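Local coordinates for protein 2-polyprenyl-6-methoxyphenol hydroxylase-like FAD-dependent oxidoreductase (PDB 6UI5) that binds flavin-adenine dinucleotide in a Rossmann-type domain and is probably a member of the FAD-dependent aromatic-ring hydroxylase-like oxidoreductases, at residues 4-9 with 146-151; 119-124 with 133-138. All coordinates share one frame; numbering follows the deposited sequence.

Interaction 1 of 2, residues 4-9 with 146-151; sequences PVVVVG and LRCRYL. With FAD (flavin-adenine dinucleotide), chain C.
V6 and C148 meet through two complementary rotations: chi1 of -171° in V6 sets CG2 beside its own backbone N, directed at the cysteine, while chi1 of 77° in C148 tucks SG between its backbone N and carbonyl carbon. V6 CG2 therefore lies against both C148 CB at 3.4 Å and C148 SG at 3.6 Å. Farther along, V8 CG2 touches L151 CD1 at 3.6 Å, and at the other end the ring of P4 lies with CG 4.0 Å from L146 CD1. Two backbone hydrogen bonds join the segments. R149 N donates to P4 O at 2.6 Å, and V6 N to Y150 O at 3.0 Å; the same Y150 carbonyl also receives the CA-H of V5. V6 is also backbone-bonded to V152, which brackets L151 as its parallel partner, whereas V5 turns to the other face, its CG1 4.2 Å from Y150 CB and its CG2 at the edge of the tyrosine ring. Strand 5-8, first in the Rossmann-type sheet of the FAD-binding domain, leads into G9, consistent with the start of a GxGxxG dinucleotide-binding turn, and runs between strands 28-31 and 150-153. The Y150 ring touches helix 295-316 and forms a cation-pi contact with R278.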
loop_
_atom_site.group_PDB
_atom_site.type_symbol
_atom_site.label_atom_id
_atom_site.label_comp_id
_atom_site.label_asym_id
_atom_site.label_seq_id
_atom_site.Cartn_x
_atom_site.Cartn_y
_atom_site.Cartn_z
ATOM N N PRO A 4 34.536 23.619 21.705
ATOM C CA PRO A 4 33.592 22.537 21.999
ATOM C C PRO A 4 32.529 22.388 20.917
ATOM O O PRO A 4 32.352 23.256 20.063
ATOM C CB PRO A 4 32.948 22.988 23.319
ATOM C CG PRO A 4 32.916 24.476 23.198
ATOM C CD PRO A 4 34.172 24.861 22.414
ATOM N N VAL A 5 31.828 21.256 20.980
ATOM C CA VAL A 5 30.595 21.016 20.234
ATOM C C VAL A 5 29.450 20.994 21.238
ATOM O O VAL A 5 29.502 20.242 22.222
ATOM C CB VAL A 5 30.650 19.692 19.446
ATOM C CG1 VAL A 5 29.265 19.347 18.908
ATOM C CG2 VAL A 5 31.666 19.767 18.312
ATOM N N VAL A 6 28.421 21.815 21.005
ATOM C CA VAL A 6 27.290 21.913 21.931
ATOM C C VAL A 6 26.141 21.045 21.441
ATOM O O VAL A 6 25.681 21.182 20.298
ATOM C CB VAL A 6 26.827 23.370 22.130
ATOM C CG1 VAL A 6 25.813 23.429 23.255
ATOM C CG2 VAL A 6 28.000 24.243 22.466
ATOM N N VAL A 7 25.676 20.162 22.320
ATOM C CA VAL A 7 24.518 19.299 22.102
ATOM C C VAL A 7 23.427 19.730 23.068
ATOM O O VAL A 7 23.640 19.711 24.288
ATOM C CB VAL A 7 24.887 17.832 22.343
ATOM C CG1 VAL A 7 23.650 16.959 22.215
ATOM C CG2 VAL A 7 26.003 17.418 21.387
ATOM N N VAL A 8 22.256 20.084 22.544
ATOM C CA VAL A 8 21.168 20.637 23.359
ATOM C C VAL A 8 20.107 19.562 23.526
ATOM O O VAL A 8 19.413 19.213 22.562
ATOM C CB VAL A 8 20.539 21.889 22.724
ATOM C CG1 VAL A 8 19.723 22.659 23.753
ATOM C CG2 VAL A 8 21.585 22.763 22.086
ATOM N N GLY A 9 19.924 19.083 24.752
ATOM C CA GLY A 9 18.893 18.095 25.025
ATOM C C GLY A 9 19.461 16.742 25.401
ATOM O O GLY A 9 20.274 16.174 24.661
ATOM N N LEU A 146 28.621 31.061 25.123
ATOM C CA LEU A 146 29.671 30.098 24.773
ATOM C C LEU A 146 29.981 30.091 23.274
ATOM O O LEU A 146 29.078 30.034 22.425
ATOM C CB LEU A 146 29.287 28.692 25.239
ATOM C CG LEU A 146 30.161 27.482 24.905
ATOM C CD1 LEU A 146 31.662 27.765 25.078
ATOM C CD2 LEU A 146 29.749 26.311 25.796
ATOM N N ARG A 147 31.274 30.134 22.969
ATOM C CA ARG A 147 31.808 30.029 21.618
ATOM C C ARG A 147 32.106 28.556 21.340
ATOM O O ARG A 147 32.883 27.933 22.073
ATOM C CB ARG A 147 33.062 30.906 21.513
ATOM C CG ARG A 147 33.753 31.027 20.150
ATOM C CD ARG A 147 32.808 30.927 18.952
ATOM N NE ARG A 147 33.454 31.318 17.695
ATOM C CZ ARG A 147 34.426 30.635 17.082
ATOM N NH1 ARG A 147 34.903 29.504 17.601
ATOM N NH2 ARG A 147 34.930 31.091 15.939
ATOM N N CYS A 148 31.475 27.990 20.307
ATOM C CA CYS A 148 31.586 26.560 20.027
ATOM C C CYS A 148 31.789 26.306 18.533
ATOM O O CYS A 148 31.725 27.213 17.699
ATOM C CB CYS A 148 30.352 25.804 20.524
ATOM S SG CYS A 148 28.932 26.002 19.466
ATOM N N ARG A 149 32.010 25.034 18.201
ATOM C CA ARG A 149 32.412 24.588 16.871
ATOM C C ARG A 149 31.239 24.128 16.022
ATOM O O ARG A 149 31.105 24.524 14.857
ATOM C CB ARG A 149 33.424 23.451 17.012
ATOM C CG ARG A 149 34.090 23.048 15.736
ATOM C CD ARG A 149 35.490 22.600 16.046
ATOM N NE ARG A 149 36.173 22.134 14.853
ATOM C CZ ARG A 149 37.433 21.731 14.859
ATOM N NH1 ARG A 149 38.120 21.756 15.997
ATOM N NH2 ARG A 149 38.003 21.308 13.739
ATOM N N TYR A 150 30.400 23.267 16.572
ATOM C CA TYR A 150 29.152 22.888 15.937
ATOM C C TYR A 150 28.067 22.944 16.999
ATOM O O TYR A 150 28.330 22.728 18.185
ATOM C CB TYR A 150 29.219 21.483 15.306
ATOM C CG TYR A 150 30.153 21.386 14.128
ATOM C CD1 TYR A 150 29.762 21.851 12.883
ATOM C CD2 TYR A 150 31.422 20.814 14.248
ATOM C CE1 TYR A 150 30.594 21.780 11.804
ATOM C CE2 TYR A 150 32.282 20.728 13.145
ATOM C CZ TYR A 150 31.855 21.221 11.928
ATOM O OH TYR A 150 32.656 21.180 10.811
ATOM N N LEU A 151 26.846 23.230 16.560
ATOM C CA LEU A 151 25.680 23.241 17.430
ATOM C C LEU A 151 24.697 22.201 16.918
ATOM O O LEU A 151 24.217 22.303 15.787
ATOM C CB LEU A 151 25.038 24.634 17.474
ATOM C CG LEU A 151 23.619 24.670 18.031
ATOM C CD1 LEU A 151 23.606 24.222 19.486
ATOM C CD2 LEU A 151 23.007 26.043 17.858
HETATM P PA FAD C . 13.264 14.300 23.753
HETATM O O1A FAD C . 13.026 12.922 24.329
HETATM O O2A FAD C . 11.933 15.030 23.688
HETATM O O5B FAD C . 14.472 15.088 24.570
HETATM C C5B FAD C . 14.724 16.460 24.309
HETATM C C4B FAD C . 15.438 17.073 25.558
HETATM O O4B FAD C . 15.850 18.302 25.365
HETATM C C3B FAD C . 14.442 17.166 26.739
HETATM O O3B FAD C . 15.095 16.814 27.880
HETATM C C2B FAD C . 14.045 18.655 26.776
HETATM O O2B FAD C . 13.485 18.942 28.122
HETATM C C1B FAD C . 15.201 19.224 26.570
HETATM N N9A FAD C . 15.170 20.570 26.031
HETATM C C8A FAD C . 14.267 21.078 25.162
HETATM N N7A FAD C . 14.644 22.339 24.861
HETATM C C5A FAD C . 15.793 22.598 25.531
HETATM C C6A FAD C . 16.614 23.718 25.592
HETATM N N6A FAD C . 16.673 25.064 25.042
HETATM N N1A FAD C . 17.711 23.715 26.355
HETATM C C2A FAD C . 18.040 22.614 27.066
HETATM N N3A FAD C . 17.242 21.510 26.994
HETATM C C4A FAD C . 16.124 21.501 26.235
HETATM N N1 FAD C . 9.407 6.001 21.898
HETATM C C2 FAD C . 9.510 4.538 21.626
HETATM O O2 FAD C . 10.498 4.058 21.176
HETATM N N3 FAD C . 8.339 3.668 21.935
HETATM C C4 FAD C . 7.127 4.267 22.497
HETATM O O4 FAD C . 6.181 3.602 22.755
HETATM C C4X FAD C . 7.058 5.751 22.756
HETATM N N5 FAD C . 5.831 6.281 23.304
HETATM C C5X FAD C . 5.728 7.739 23.557
HETATM C C6 FAD C . 4.535 8.241 24.082
HETATM C C7 FAD C . 4.411 9.602 24.336
HETATM C C7M FAD C . 3.017 9.850 24.896
HETATM C C8 FAD C . 5.468 10.488 24.078
HETATM C C8M FAD C . 5.240 11.972 24.394
HETATM C C9 FAD C . 6.670 9.987 23.548
HETATM C C9A FAD C . 6.814 8.606 23.276
HETATM N N10 FAD C . 8.095 8.051 22.695
HETATM C C10 FAD C . 8.190 6.614 22.456
HETATM C "C1'" FAD C . 9.223 8.972 22.449
HETATM C "C2'" FAD C . 9.828 9.074 21.038
HETATM O "O2'" FAD C . 10.711 8.046 20.780
HETATM C "C3'" FAD C . 10.694 10.327 20.928
HETATM O "O3'" FAD C . 10.978 10.502 19.576
HETATM C "C4'" FAD C . 12.056 10.267 21.649
HETATM O "O4'" FAD C . 11.969 10.051 23.029
HETATM C "C5'" FAD C . 12.639 11.669 21.433
HETATM O "O5'" FAD C . 14.021 11.681 21.658
HETATM P P FAD C . 14.863 13.102 21.600
HETATM O O1P FAD C . 16.097 12.971 22.462
HETATM O O2P FAD C . 15.180 13.582 20.197
HETATM O O3P FAD C . 13.815 14.233 22.195
#

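Interaction 2 of 2, residues 119-124 with 133-138; sequences TRLTGF and VTVTLA. With FAD (flavin-adenine dinucleotide), chain C.
A beta hairpin of strands 120-126 and 133-138, the first two strands of a three-stranded antiparallel sheet, carries this contact and offers its L121 backbone to the adenine of FAD. L121 pairs with L137 and F124 with V135, but the register slips by one residue between L121 and G123, a beta bulge. Across the hairpin, A138 N donates to R120 O at 2.6 Å, lying in the carbonyl plane. Around the bulge the bonds are less well aligned: T122 N reaches T136 O at 3.0 Å with the donor tilted 30° from that carbonyl's plane, and T136 N reaches G123 O at 2.9 Å with a similar tilt. On the face of L121 and V135, the two side chains meet at about a right angle, L121 CD1 pressing on V135 CG2 at 3.3 Å, and T119 CG2 rests 3.6 Å from L137 CD2. With chi1 of 69°, F124 holds CG between its backbone N and carbonyl carbon, and V133 CG1 meets the edge of the ring at CD2, 3.8 Å away. On the opposite face, T122 CG2 packs on the methyl of A138. FAD takes up a donor and an acceptor of L121: its N1A receives a weak, nearly straight bond from L121 N at 3.4 Å, and its N6A gives a weak bond to L121 O at 3.1 Å. Because both partners in L121 are main-chain atoms, these weak bonds probably make recognition of the adenine edge depend on backbone position more than on the leucine side chain.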
loop_
_atom_site.group_PDB
_atom_site.type_symbol
_atom_site.label_atom_id
_atom_site.label_comp_id
_atom_site.label_asym_id
_atom_site.label_seq_id
_atom_site.Cartn_x
_atom_site.Cartn_y
_atom_site.Cartn_z
ATOM N N THR A 119 20.244 23.724 32.660
ATOM C CA THR A 119 20.868 24.725 31.802
ATOM C C THR A 119 20.063 24.840 30.509
ATOM O O THR A 119 19.755 23.828 29.875
ATOM C CB THR A 119 22.337 24.371 31.518
ATOM O OG1 THR A 119 23.034 24.145 32.758
ATOM C CG2 THR A 119 23.011 25.507 30.800
ATOM N N ARG A 120 19.676 26.061 30.145
ATOM C CA ARG A 120 18.857 26.284 28.963
ATOM C C ARG A 120 19.645 27.024 27.897
ATOM O O ARG A 120 20.358 27.988 28.191
ATOM C CB ARG A 120 17.590 27.081 29.280
ATOM C CG ARG A 120 16.890 27.580 28.016
ATOM C CD ARG A 120 15.756 28.563 28.288
ATOM N NE ARG A 120 14.691 27.945 29.069
ATOM C CZ ARG A 120 13.811 27.081 28.573
ATOM N NH1 ARG A 120 12.877 26.571 29.366
ATOM N NH2 ARG A 120 13.868 26.730 27.289
ATOM N N LEU A 121 19.490 26.582 26.660
ATOM C CA LEU A 121 19.991 27.316 25.512
ATOM C C LEU A 121 18.925 28.310 25.069
ATOM O O LEU A 121 17.821 27.914 24.668
ATOM C CB LEU A 121 20.357 26.353 24.381
ATOM C CG LEU A 121 21.031 26.993 23.187
ATOM C CD1 LEU A 121 22.031 26.016 22.704
ATOM C CD2 LEU A 121 20.024 27.264 22.096
ATOM N N THR A 122 19.251 29.599 25.142
ATOM C CA THR A 122 18.309 30.634 24.745
ATOM C C THR A 122 18.519 31.135 23.325
ATOM O O THR A 122 17.593 31.718 22.752
ATOM C CB THR A 122 18.404 31.804 25.709
ATOM O OG1 THR A 122 19.680 32.441 25.543
ATOM C CG2 THR A 122 18.311 31.274 27.112
ATOM N N GLY A 123 19.699 30.933 22.749
ATOM C CA GLY A 123 19.916 31.321 21.367
ATOM C C GLY A 123 21.339 31.048 20.929
ATOM O O GLY A 123 22.160 30.503 21.682
ATOM N N PHE A 124 21.622 31.470 19.697
ATOM C CA PHE A 124 22.911 31.246 19.055
ATOM C C PHE A 124 22.996 32.111 17.805
ATOM O O PHE A 124 21.973 32.455 17.200
ATOM C CB PHE A 124 23.090 29.775 18.679
ATOM C CG PHE A 124 22.175 29.326 17.574
ATOM C CD1 PHE A 124 20.839 29.040 17.832
ATOM C CD2 PHE A 124 22.645 29.192 16.273
ATOM C CE1 PHE A 124 19.988 28.628 16.812
ATOM C CE2 PHE A 124 21.801 28.773 15.251
ATOM C CZ PHE A 124 20.472 28.496 15.521
ATOM N N VAL A 133 30.122 28.953 15.829
ATOM C CA VAL A 133 28.847 29.432 16.343
ATOM C C VAL A 133 29.078 29.908 17.765
ATOM O O VAL A 133 29.789 29.255 18.539
ATOM C CB VAL A 133 27.749 28.349 16.319
ATOM C CG1 VAL A 133 26.430 28.919 16.873
ATOM C CG2 VAL A 133 27.593 27.777 14.913
ATOM N N THR A 134 28.498 31.055 18.096
ATOM C CA THR A 134 28.426 31.525 19.470
ATOM C C THR A 134 27.032 31.218 20.003
ATOM O O THR A 134 26.030 31.420 19.310
ATOM C CB THR A 134 28.739 33.023 19.549
ATOM O OG1 THR A 134 29.953 33.288 18.826
ATOM C CG2 THR A 134 28.872 33.509 21.013
ATOM N N VAL A 135 26.981 30.694 21.219
ATOM C CA VAL A 135 25.748 30.193 21.801
ATOM C C VAL A 135 25.526 30.916 23.127
ATOM O O VAL A 135 26.436 31.548 23.669
ATOM C CB VAL A 135 25.826 28.661 21.972
ATOM C CG1 VAL A 135 26.672 28.295 23.167
ATOM C CG2 VAL A 135 24.473 28.053 22.032
ATOM N N THR A 136 24.291 30.882 23.626
ATOM C CA THR A 136 24.014 31.474 24.930
ATOM C C THR A 136 23.227 30.478 25.765
ATOM O O THR A 136 22.239 29.900 25.288
ATOM C CB THR A 136 23.251 32.805 24.838
ATOM O OG1 THR A 136 21.852 32.563 24.819
ATOM C CG2 THR A 136 23.641 33.582 23.597
ATOM N N LEU A 137 23.676 30.292 27.011
ATOM C CA LEU A 137 23.131 29.330 27.962
ATOM C C LEU A 137 22.657 30.073 29.199
ATOM O O LEU A 137 23.364 30.955 29.691
ATOM C CB LEU A 137 24.183 28.290 28.364
ATOM C CG LEU A 137 24.537 27.158 27.389
ATOM C CD1 LEU A 137 25.318 27.686 26.222
ATOM C CD2 LEU A 137 25.354 26.110 28.095
ATOM N N ALA A 138 21.483 29.694 29.720
ATOM C CA ALA A 138 20.797 30.419 30.799
ATOM C C ALA A 138 20.628 29.525 32.030
ATOM O O ALA A 138 19.604 28.852 32.192
ATOM C CB ALA A 138 19.424 30.958 30.328
HETATM P PA FAD C . 13.264 14.300 23.753
HETATM O O1A FAD C . 13.026 12.922 24.329
HETATM O O2A FAD C . 11.933 15.030 23.688
HETATM O O5B FAD C . 14.472 15.088 24.570
HETATM C C5B FAD C . 14.724 16.460 24.309
HETATM C C4B FAD C . 15.438 17.073 25.558
HETATM O O4B FAD C . 15.850 18.302 25.365
HETATM C C3B FAD C . 14.442 17.166 26.739
HETATM O O3B FAD C . 15.095 16.814 27.880
HETATM C C2B FAD C . 14.045 18.655 26.776
HETATM O O2B FAD C . 13.485 18.942 28.122
HETATM C C1B FAD C . 15.201 19.224 26.570
HETATM N N9A FAD C . 15.170 20.570 26.031
HETATM C C8A FAD C . 14.267 21.078 25.162
HETATM N N7A FAD C . 14.644 22.339 24.861
HETATM C C5A FAD C . 15.793 22.598 25.531
HETATM C C6A FAD C . 16.614 23.718 25.592
HETATM N N6A FAD C . 16.673 25.064 25.042
HETATM N N1A FAD C . 17.711 23.715 26.355
HETATM C C2A FAD C . 18.040 22.614 27.066
HETATM N N3A FAD C . 17.242 21.510 26.994
HETATM C C4A FAD C . 16.124 21.501 26.235
HETATM N N1 FAD C . 9.407 6.001 21.898
HETATM C C2 FAD C . 9.510 4.538 21.626
HETATM O O2 FAD C . 10.498 4.058 21.176
HETATM N N3 FAD C . 8.339 3.668 21.935
HETATM C C4 FAD C . 7.127 4.267 22.497
HETATM O O4 FAD C . 6.181 3.602 22.755
HETATM C C4X FAD C . 7.058 5.751 22.756
HETATM N N5 FAD C . 5.831 6.281 23.304
HETATM C C5X FAD C . 5.728 7.739 23.557
HETATM C C6 FAD C . 4.535 8.241 24.082
HETATM C C7 FAD C . 4.411 9.602 24.336
HETATM C C7M FAD C . 3.017 9.850 24.896
HETATM C C8 FAD C . 5.468 10.488 24.078
HETATM C C8M FAD C . 5.240 11.972 24.394
HETATM C C9 FAD C . 6.670 9.987 23.548
HETATM C C9A FAD C . 6.814 8.606 23.276
HETATM N N10 FAD C . 8.095 8.051 22.695
HETATM C C10 FAD C . 8.190 6.614 22.456
HETATM C "C1'" FAD C . 9.223 8.972 22.449
HETATM C "C2'" FAD C . 9.828 9.074 21.038
HETATM O "O2'" FAD C . 10.711 8.046 20.780
HETATM C "C3'" FAD C . 10.694 10.327 20.928
HETATM O "O3'" FAD C . 10.978 10.502 19.576
HETATM C "C4'" FAD C . 12.056 10.267 21.649
HETATM O "O4'" FAD C . 11.969 10.051 23.029
HETATM C "C5'" FAD C . 12.639 11.669 21.433
HETATM O "O5'" FAD C . 14.021 11.681 21.658
HETATM P P FAD C . 14.863 13.102 21.600
HETATM O O1P FAD C . 16.097 12.971 22.462
HETATM O O2P FAD C . 15.180 13.582 20.197
HETATM O O3P FAD C . 13.815 14.233 22.195
#

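The hairpin of interaction 2 lies in the part of the chain between the two segments of interaction 1, and the two centres are 9 Å apart. Strand 143-148 connects them: L146 O is 2.5 Å from V135 N and C148 N 2.8 Å from V133 O, both probable hydrogen bonds, so 146-151 edges the hairpin's sheet before entering the parallel one. Between the two sheets the hydrophobic faces meet, with V8 CG2 3.3 Å from L121 CD1 and L151 CD2 3.4 Å from F124 CG. Both contacts end at FAD. V8 CG1 approaches adenine N1A at 3.5 Å and G9 CA lies 3.1 Å from ribose O4B, while residues 119-121 border the adenine from the hairpin.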